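Local coordinates for protein putative nuclease YbcO (Escherichia coli K-12, PDB 3G27) that binds zinc and is predicted to act as a nuclease, at residues E12-I17 / M81-V86; V20-P25 / C54-D59; V29-R34 / I49-C54. All blocks are in the same frame, centred on the assembly; numbering follows the deposited sequence. Where two conformers were deposited one is given.

Contact 1 of 3, residues E12-I17 / M81-V86; sequences ECQVRI and MARTQV. With ZN (zinc ion), chain B.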
loop_
_atom_site.group_PDB
_atom_site.type_symbol
_atom_site.label_atom_id
_atom_site.label_comp_id
_atom_site.label_asym_id
_atom_site.label_seq_id
_atom_site.Cartn_x
_atom_site.Cartn_y
_atom_site.Cartn_z
ATOM N N GLU A 12 -0.176 -15.175 9.615
ATOM C CA GLU A 12 0.214 -14.069 10.468
ATOM C C GLU A 12 -0.292 -12.699 10.000
ATOM O O GLU A 12 -0.236 -12.373 8.814
ATOM C CB GLU A 12 1.744 -14.034 10.541
ATOM C CG GLU A 12 2.296 -13.115 11.608
ATOM C CD GLU A 12 3.417 -13.766 12.408
ATOM O OE1 GLU A 12 4.596 -13.798 11.921
ATOM O OE2 GLU A 12 3.087 -14.250 13.531
ATOM N N CYS A 13 -0.748 -11.883 10.955
ATOM C CA CYS A 13 -1.189 -10.520 10.670
ATOM C C CYS A 13 -0.028 -9.740 10.092
ATOM O O CYS A 13 1.061 -9.766 10.640
ATOM C CB CYS A 13 -1.671 -9.843 11.953
ATOM S SG CYS A 13 -2.367 -8.206 11.748
ATOM N N GLN A 14 -0.270 -9.056 8.976
ATOM C CA GLN A 14 0.728 -8.187 8.358
ATOM C C GLN A 14 0.528 -6.715 8.695
ATOM O O GLN A 14 1.347 -5.901 8.306
ATOM C CB GLN A 14 0.725 -8.377 6.847
ATOM C CG GLN A 14 1.071 -9.781 6.408
ATOM C CD GLN A 14 2.464 -10.195 6.895
ATOM O OE1 GLN A 14 3.449 -9.515 6.624
ATOM N NE2 GLN A 14 2.538 -11.303 7.640
ATOM N N VAL A 15 -0.542 -6.381 9.425
ATOM C CA VAL A 15 -0.856 -4.972 9.762
ATOM C C VAL A 15 -0.115 -4.617 11.051
ATOM O O VAL A 15 0.605 -3.627 11.120
ATOM C CB VAL A 15 -2.375 -4.734 9.974
ATOM C CG1 VAL A 15 -2.628 -3.314 10.432
ATOM C CG2 VAL A 15 -3.169 -5.025 8.725
ATOM N N ARG A 16 -0.320 -5.434 12.079
ATOM C CA ARG A 16 0.431 -5.339 13.331
ATOM C C ARG A 16 0.471 -3.946 13.969
ATOM O O ARG A 16 1.552 -3.450 14.299
ATOM C CB ARG A 16 1.864 -5.841 13.113
ATOM C CG ARG A 16 1.968 -6.989 12.102
ATOM C CD ARG A 16 3.246 -7.789 12.301
ATOM N NE ARG A 16 3.696 -8.465 11.086
ATOM C CZ ARG A 16 4.671 -8.010 10.312
ATOM N NH1 ARG A 16 5.033 -8.686 9.229
ATOM N NH2 ARG A 16 5.290 -6.877 10.627
ATOM N N ILE A 17 -0.695 -3.329 14.168
ATOM C CA ILE A 17 -0.761 -2.067 14.890
ATOM C C ILE A 17 -0.396 -2.374 16.343
ATOM O O ILE A 17 -1.023 -3.236 16.993
ATOM C CB ILE A 17 -2.152 -1.404 14.830
ATOM C CG1 ILE A 17 -2.525 -1.077 13.386
ATOM C CG2 ILE A 17 -2.144 -0.143 15.685
ATOM C CD1 ILE A 17 -3.964 -0.707 13.158
HETATM N N MSE A 81 -0.759 -4.496 3.336
HETATM C CA MSE A 81 -1.106 -4.866 1.966
HETATM C C MSE A 81 0.141 -5.224 1.138
HETATM O O MSE A 81 0.157 -6.230 0.434
HETATM C CB MSE A 81 -1.874 -3.726 1.280
HETATM C CG MSE A 81 -2.181 -4.006 -0.193
HETATM SE SE MSE A 81 -3.094 -2.523 -1.065
HETATM C CE MSE A 81 -1.582 -1.328 -1.281
ATOM N N ALA A 82 1.173 -4.391 1.229
ATOM C CA ALA A 82 2.421 -4.599 0.487
ATOM C C ALA A 82 3.135 -5.880 0.940
ATOM O O ALA A 82 3.604 -6.668 0.135
ATOM C CB ALA A 82 3.327 -3.386 0.635
ATOM N N ARG A 83 3.197 -6.095 2.243
ATOM C CA ARG A 83 3.723 -7.351 2.803
ATOM C C ARG A 83 2.948 -8.599 2.355
ATOM O O ARG A 83 3.551 -9.593 1.961
ATOM C CB ARG A 83 3.713 -7.270 4.308
ATOM C CG ARG A 83 4.602 -6.183 4.864
ATOM C CD ARG A 83 4.663 -6.276 6.386
ATOM N NE ARG A 83 5.266 -5.072 6.938
ATOM C CZ ARG A 83 4.754 -4.320 7.911
ATOM N NH1 ARG A 83 3.599 -4.621 8.507
ATOM N NH2 ARG A 83 5.423 -3.235 8.299
ATOM N N THR A 84 1.624 -8.526 2.404
ATOM C CA THR A 84 0.734 -9.573 1.886
ATOM C C THR A 84 0.943 -9.911 0.422
ATOM O O THR A 84 1.033 -11.077 0.063
ATOM C CB THR A 84 -0.715 -9.151 2.064
ATOM O OG1 THR A 84 -0.930 -8.836 3.452
ATOM C CG2 THR A 84 -1.674 -10.241 1.606
ATOM N N GLN A 85 1.001 -8.897 -0.429
ATOM C CA GLN A 85 1.270 -9.104 -1.852
ATOM C C GLN A 85 2.645 -9.701 -2.027
ATOM O O GLN A 85 2.850 -10.557 -2.880
ATOM C CB GLN A 85 1.145 -7.793 -2.633
ATOM C CG GLN A 85 -0.304 -7.215 -2.657
ATOM C CD GLN A 85 -0.405 -5.842 -3.311
ATOM O OE1 GLN A 85 0.568 -5.321 -3.858
ATOM N NE2 GLN A 85 -1.593 -5.273 -3.297
ATOM N N VAL A 86 3.591 -9.280 -1.199
ATOM C CA VAL A 86 4.923 -9.849 -1.271
ATOM C C VAL A 86 4.902 -11.333 -0.874
ATOM O O VAL A 86 5.597 -12.144 -1.477
ATOM C CB VAL A 86 5.933 -9.097 -0.397
ATOM C CG1 VAL A 86 7.168 -9.988 -0.154
ATOM C CG2 VAL A 86 6.325 -7.769 -1.039
HETATM ZN ZN ZN B . -3.011 -7.529 13.941
HETATM O O HOH W 1 2.293 -2.442 9.350
#

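Contact 2 of 3, residues V20-P25 / C54-D59; sequences VCNGNP and CSACHD. With ZN (zinc ion), chain B; CA (calcium ion), chain C.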
loop_
_atom_site.group_PDB
_atom_site.type_symbol
_atom_site.label_atom_id
_atom_site.label_comp_id
_atom_site.label_asym_id
_atom_site.label_seq_id
_atom_site.Cartn_x
_atom_site.Cartn_y
_atom_site.Cartn_z
ATOM N N VAL A 20 -3.079 -2.779 19.563
ATOM C CA VAL A 20 -4.281 -3.242 18.889
ATOM C C VAL A 20 -4.184 -4.703 18.387
ATOM O O VAL A 20 -5.109 -5.509 18.571
ATOM C CB VAL A 20 -4.668 -2.248 17.704
ATOM C CG1 VAL A 20 -5.784 -2.819 16.887
ATOM C CG2 VAL A 20 -4.998 -0.858 18.224
ATOM N N CYS A 21 -3.069 -5.040 17.764
ATOM C CA CYS A 21 -2.869 -6.376 17.240
ATOM C C CYS A 21 -3.081 -7.392 18.329
ATOM O O CYS A 21 -2.609 -7.210 19.459
ATOM C CB CYS A 21 -1.452 -6.549 16.668
ATOM S SG CYS A 21 -1.274 -7.958 15.437
ATOM N N ASN A 22 -3.767 -8.475 17.997
ATOM C CA ASN A 22 -3.829 -9.598 18.903
ATOM C C ASN A 22 -2.731 -10.656 18.642
ATOM O O ASN A 22 -2.503 -11.520 19.452
ATOM C CB ASN A 22 -5.245 -10.212 18.978
ATOM C CG ASN A 22 -5.716 -10.848 17.680
ATOM O OD1 ASN A 22 -4.952 -11.465 16.941
ATOM N ND2 ASN A 22 -6.995 -10.718 17.417
ATOM N N GLY A 23 -2.065 -10.586 17.499
ATOM C CA GLY A 23 -1.000 -11.519 17.164
ATOM C C GLY A 23 -1.405 -12.976 16.998
ATOM O O GLY A 23 -0.542 -13.870 17.043
ATOM N N ASN A 24 -2.694 -13.229 16.814
ATOM C CA ASN A 24 -3.213 -14.579 16.797
ATOM C C ASN A 24 -3.650 -14.926 15.375
ATOM O O ASN A 24 -4.720 -14.525 14.921
ATOM C CB ASN A 24 -4.347 -14.726 17.797
ATOM C CG ASN A 24 -4.817 -16.139 17.938
ATOM O OD1 ASN A 24 -4.308 -17.072 17.289
ATOM N ND2 ASN A 24 -5.808 -16.322 18.779
ATOM N N PRO A 25 -2.811 -15.682 14.664
ATOM C CA PRO A 25 -3.083 -15.981 13.268
ATOM C C PRO A 25 -4.385 -16.743 13.031
ATOM O O PRO A 25 -4.925 -16.666 11.955
ATOM C CB PRO A 25 -1.862 -16.804 12.837
ATOM C CG PRO A 25 -1.363 -17.402 14.039
ATOM C CD PRO A 25 -1.688 -16.479 15.188
ATOM N N CYS A 54 -5.362 -9.689 11.532
ATOM C CA CYS A 54 -6.034 -10.308 12.677
ATOM C C CYS A 54 -7.307 -9.553 12.961
ATOM O O CYS A 54 -7.485 -8.452 12.468
ATOM C CB CYS A 54 -5.169 -10.263 13.928
ATOM S SG CYS A 54 -4.961 -8.590 14.675
ATOM N N SER A 55 -8.189 -10.147 13.763
ATOM C CA SER A 55 -9.519 -9.618 13.965
ATOM C C SER A 55 -9.511 -8.184 14.492
ATOM O O SER A 55 -10.321 -7.352 14.082
ATOM C CB SER A 55 -10.323 -10.539 14.890
ATOM O OG SER A 55 -9.655 -10.816 16.120
ATOM N N ALA A 56 -8.563 -7.908 15.376
ATOM C CA ALA A 56 -8.410 -6.600 16.011
ATOM C C ALA A 56 -7.930 -5.544 15.043
ATOM O O ALA A 56 -8.450 -4.441 14.974
ATOM C CB ALA A 56 -7.428 -6.721 17.163
ATOM N N CYS A 57 -6.893 -5.878 14.304
ATOM C CA CYS A 57 -6.356 -4.935 13.318
ATOM C C CYS A 57 -7.366 -4.680 12.213
ATOM O O CYS A 57 -7.509 -3.577 11.739
ATOM C CB CYS A 57 -5.038 -5.466 12.745
ATOM S SG CYS A 57 -3.643 -5.233 13.839
ATOM N N HIS A 58 -8.114 -5.710 11.827
ATOM C CA HIS A 58 -9.145 -5.548 10.834
ATOM C C HIS A 58 -10.181 -4.518 11.296
ATOM O O HIS A 58 -10.509 -3.602 10.568
ATOM C CB HIS A 58 -9.790 -6.902 10.618
ATOM C CG HIS A 58 -10.781 -6.941 9.516
ATOM N ND1 HIS A 58 -11.717 -7.945 9.412
ATOM C CD2 HIS A 58 -10.970 -6.125 8.449
ATOM C CE1 HIS A 58 -12.441 -7.741 8.319
ATOM N NE2 HIS A 58 -12.010 -6.644 7.723
ATOM N N ASP A 59 -10.701 -4.660 12.512
ATOM C CA ASP A 59 -11.697 -3.715 13.027
ATOM C C ASP A 59 -11.150 -2.290 13.095
ATOM O O ASP A 59 -11.843 -1.349 12.781
ATOM C CB ASP A 59 -12.198 -4.157 14.373
ATOM C CG ASP A 59 -13.025 -5.442 14.307
ATOM O OD1 ASP A 59 -13.490 -5.784 13.206
ATOM O OD2 ASP A 59 -13.239 -6.106 15.365
HETATM ZN ZN ZN B . -3.011 -7.529 13.941
HETATM CA CA CA C . -2.981 -6.694 21.839
HETATM O O HOH W 2 -5.296 -7.010 20.759
HETATM O O HOH W 3 -2.046 -8.872 21.891
HETATM O O HOH W 4 -0.519 -6.193 21.089
#

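Contact 3 of 3, residues V29-R34 / I49-C54; sequences VLAHIR and IATIAC. With ZN (zinc ion), chain B.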
loop_
_atom_site.group_PDB
_atom_site.type_symbol
_atom_site.label_atom_id
_atom_site.label_comp_id
_atom_site.label_asym_id
_atom_site.label_seq_id
_atom_site.Cartn_x
_atom_site.Cartn_y
_atom_site.Cartn_z
ATOM N N VAL A 29 -7.838 -12.699 8.642
ATOM C CA VAL A 29 -8.631 -12.763 7.414
ATOM C C VAL A 29 -8.010 -11.868 6.337
ATOM O O VAL A 29 -7.124 -11.071 6.620
ATOM C CB VAL A 29 -10.098 -12.322 7.674
ATOM C CG1 VAL A 29 -10.762 -13.220 8.751
ATOM C CG2 VAL A 29 -10.144 -10.857 8.094
ATOM N N LEU A 30 -8.503 -11.987 5.110
ATOM C CA LEU A 30 -8.151 -11.049 4.049
ATOM C C LEU A 30 -9.004 -9.776 4.210
ATOM O O LEU A 30 -10.186 -9.795 3.942
ATOM C CB LEU A 30 -8.364 -11.693 2.667
ATOM C CG LEU A 30 -7.744 -10.920 1.517
ATOM C CD1 LEU A 30 -6.253 -10.933 1.670
ATOM C CD2 LEU A 30 -8.139 -11.512 0.210
ATOM N N ALA A 31 -8.388 -8.690 4.677
ATOM C CA ALA A 31 -9.071 -7.456 4.967
ATOM C C ALA A 31 -8.835 -6.493 3.796
ATOM O O ALA A 31 -7.713 -6.060 3.563
ATOM C CB ALA A 31 -8.524 -6.868 6.257
ATOM N N HIS A 32 -9.900 -6.156 3.073
ATOM C CA HIS A 32 -9.812 -5.247 1.951
ATOM C C HIS A 32 -9.464 -3.830 2.364
ATOM O O HIS A 32 -9.968 -3.322 3.361
ATOM C CB HIS A 32 -11.134 -5.231 1.194
ATOM C CG HIS A 32 -11.395 -6.490 0.448
ATOM N ND1 HIS A 32 -12.036 -7.570 1.018
ATOM C CD2 HIS A 32 -11.073 -6.860 -0.814
ATOM C CE1 HIS A 32 -12.104 -8.550 0.133
ATOM N NE2 HIS A 32 -11.524 -8.147 -0.986
ATOM N N ILE A 33 -8.602 -3.198 1.580
ATOM C CA ILE A 33 -8.221 -1.825 1.810
ATOM C C ILE A 33 -9.250 -0.957 1.092
ATOM O O ILE A 33 -9.581 -1.209 -0.062
ATOM C CB ILE A 33 -6.837 -1.546 1.219
ATOM C CG1 ILE A 33 -5.759 -2.416 1.888
ATOM C CG2 ILE A 33 -6.517 -0.042 1.269
ATOM C CD1 ILE A 33 -5.687 -2.348 3.338
ATOM N N ARG A 34 -9.717 0.081 1.771
ATOM C CA ARG A 34 -10.838 0.917 1.294
ATOM C C ARG A 34 -10.382 2.221 0.596
ATOM O O ARG A 34 -9.615 3.027 1.143
ATOM C CB ARG A 34 -11.784 1.212 2.469
ATOM C CG ARG A 34 -11.846 0.024 3.507
ATOM C CD ARG A 34 -13.170 -0.045 4.312
ATOM N NE ARG A 34 -13.628 -1.436 4.418
ATOM C CZ ARG A 34 -14.678 -1.974 3.778
ATOM N NH1 ARG A 34 -15.471 -1.243 2.975
ATOM N NH2 ARG A 34 -14.965 -3.266 3.972
ATOM N N ILE A 49 -6.086 -5.810 -3.504
ATOM C CA ILE A 49 -6.020 -4.587 -2.713
ATOM C C ILE A 49 -6.560 -4.886 -1.305
ATOM O O ILE A 49 -7.591 -4.371 -0.866
ATOM C CB ILE A 49 -6.755 -3.416 -3.425
ATOM C CG1 ILE A 49 -6.003 -2.972 -4.693
ATOM C CG2 ILE A 49 -6.825 -2.191 -2.516
ATOM C CD1 ILE A 49 -5.753 -4.010 -5.706
ATOM N N ALA A 50 -5.821 -5.742 -0.611
ATOM C CA ALA A 50 -6.217 -6.271 0.692
ATOM C C ALA A 50 -4.960 -6.706 1.460
ATOM O O ALA A 50 -3.893 -6.908 0.861
ATOM C CB ALA A 50 -7.183 -7.451 0.527
ATOM N N THR A 51 -5.104 -6.804 2.779
ATOM C CA THR A 51 -4.053 -7.293 3.671
ATOM C C THR A 51 -4.575 -8.410 4.567
ATOM O O THR A 51 -5.753 -8.455 4.880
ATOM C CB THR A 51 -3.489 -6.155 4.560
ATOM O OG1 THR A 51 -2.380 -6.651 5.327
ATOM C CG2 THR A 51 -4.577 -5.552 5.495
ATOM N N ILE A 52 -3.673 -9.317 4.960
ATOM C CA ILE A 52 -3.921 -10.299 6.014
ATOM C C ILE A 52 -3.962 -9.459 7.282
ATOM O O ILE A 52 -3.052 -8.661 7.535
ATOM C CB ILE A 52 -2.754 -11.345 6.160
ATOM C CG1 ILE A 52 -2.409 -12.044 4.819
ATOM C CG2 ILE A 52 -3.098 -12.389 7.162
ATOM C CD1 ILE A 52 -1.027 -12.729 4.816
ATOM N N ALA A 53 -5.010 -9.621 8.067
ATOM C CA ALA A 53 -5.168 -8.843 9.272
ATOM C C ALA A 53 -5.842 -9.735 10.290
ATOM O O ALA A 53 -6.760 -10.463 9.942
ATOM C CB ALA A 53 -6.026 -7.593 8.977
ATOM N N CYS A 54 -5.362 -9.689 11.532
ATOM C CA CYS A 54 -6.034 -10.308 12.677
ATOM C C CYS A 54 -7.307 -9.553 12.961
ATOM O O CYS A 54 -7.485 -8.452 12.468
ATOM C CB CYS A 54 -5.169 -10.263 13.928
ATOM S SG CYS A 54 -4.961 -8.590 14.675
HETATM ZN ZN ZN B . -3.011 -7.529 13.941
#

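Contact 1 of 3, residues E12-I17 / M81-V86
Gln14 and Arg83 carry a largely buried loop-to-helix contact that lays the zinc-binding loop before strand 29-32 on the long helix 70-90. The extended Arg83 reaches back over the loop, and its NH1 donates to Gln14 O at 2.6 Å, with the acceptor close to the guanidinium plane but the N-H bent at 133°. The same NH1 meets a water 2.7 Å away that also touches Val15 O, so arginine suits a place that serves one carbonyl directly and a second through water. Bending at chi2 (-60°) curls the Gln14 amide back: NE2 donates to Glu12 O at 3.2 Å, while OE1 rests 3.2 Å from Arg83 CB. In one of its two conformers, Arg16 lies nearly parallel over a guanidinium face of Arg83, with Arg16 NH2 3.5 Å from Arg83 NH1, a stack of two like charges. Arg16 N points almost straight (169°) at Cys13 SG, 3.5 Å away, shaping the turn round the zinc ligand. Gln14 CG packs 3.7 Å from Thr84 OG1, whose hydrogen bonds go to Gly80 O and Ile52 N. Gln14 also bonds through its backbone to strand 50-53, and Val15 packs between that strand, helix 55-61 and helix 70-90.

Contact 2 of 3, residues V20-P25 / C54-D59
The carboxamide of Asn22 is the flat group here, beside Cys54 and Ser55 at the start of helix 55-61. Its OD1 end sits 3.3 Å from Cys54 CB and accepts from Asn24 N at 2.9 Å, the donor tilted 20° from the carbonyl plane. This Asx turn suits asparagine, and a positive phi at Gly23 carries the chain through it. The ND2 end approaches Ser55 OG to 3.0 Å. Backbone N-H groups converge on Cys54 SG: Asn22 N from the loop at 3.5 Å (168°) and Cys57 N from the helix at 3.4 Å, the latter a capping bond, with Cys54 at the N-cap position. With chi1 at 71°, SG stands between the backbone N and the carbonyl carbon, where it can cap and also bind zinc at 2.3 Å. The N-H groups and the helix start probably help to stabilise a thiolate. Cys21, Cys57 and Cys13 complete the zinc site. Cys21 O turns outward to calcium at 2.5 Å, which Gly19 and waters also bind. The small Ala56 lets the loop backbone close in, its CB 3.0 Å from Val20 O. The loop thus covers the first turn of helix 55-61, whose His58 leans on strand 29-32.

Contact 3 of 3, residues V29-R34 / I49-C54
Val29 to His32 pair with Ala50 to Ala53 as a two-stranded antiparallel sheet that runs straight into helix 55-61, giving a beta-beta-alpha order consistent with the predicted nuclease fold, in which a histidine on the first strand is the proposed base. Backbone bonds set the frame. Val29 and Ala53 form one hydrogen-bonded pair and Ala31 with Thr51 the next, each bonded in both directions, with Ala31 N to Thr51 O the shortest at 2.7 Å. Beyond the regular strands Ile33 N still donates to Ile49 O at 2.9 Å. The strand axes run at 140°, so the sheet is strongly twisted. A CA-H contact, Ile52 CA to Val29 O at 3.3 Å, adds to the ladder.

Apolar contacts divide between the two faces. On one, Ala31 CB touches Ala53 CB at 3.8 Å; these small residues leave room for helix 55-61 to pack on that side, where His58 meets Val29 and Ala31 while Ile61 meets Ala31 and Thr51. On the other, Leu30 places its CG 3.7 Å from Ala50 CB, CG being turned anti to the backbone N (chi1 -167°). At the far end Ile33 lays its CB on Ile49 CG2, and its CD1 reaches across to Thr51 CG2 at 4.0 Å; it also packs on Ala77, Leu78 and Met81 of helix 70-90. Large apolar side chains suit this end, where both isoleucines meet Met81.

Polar contact centres on His32, the inferred proton acceptor. Its NE2 is bonded to Asp47 OD1, which would fix the turn of the ring, and Ala50 CB lies over one ring face, 4.2 Å from His32 CD2.

In the fold
From the N terminus, the chain first passes the zinc loop 12-17, which contact 1 joins to helix 70-90 near the C-terminal end and so closes the longest loop. Inside it, contact 2 brings 20-25 to the start of helix 55-61, and nested within that again contact 3 pairs the two strands, round a connection whose residues 35-43 are not modelled. The three are therefore concentric, none crossing another. Zinc is common to all: Cys13 belongs to contact 1, Cys21 and Cys57 to contact 2, and Cys54 is shared by contacts 2 and 3. Strand 50-53 joins contacts 1 and 3, since loop 12-17 and helix 70-90 both probably hydrogen-bond to Ile52.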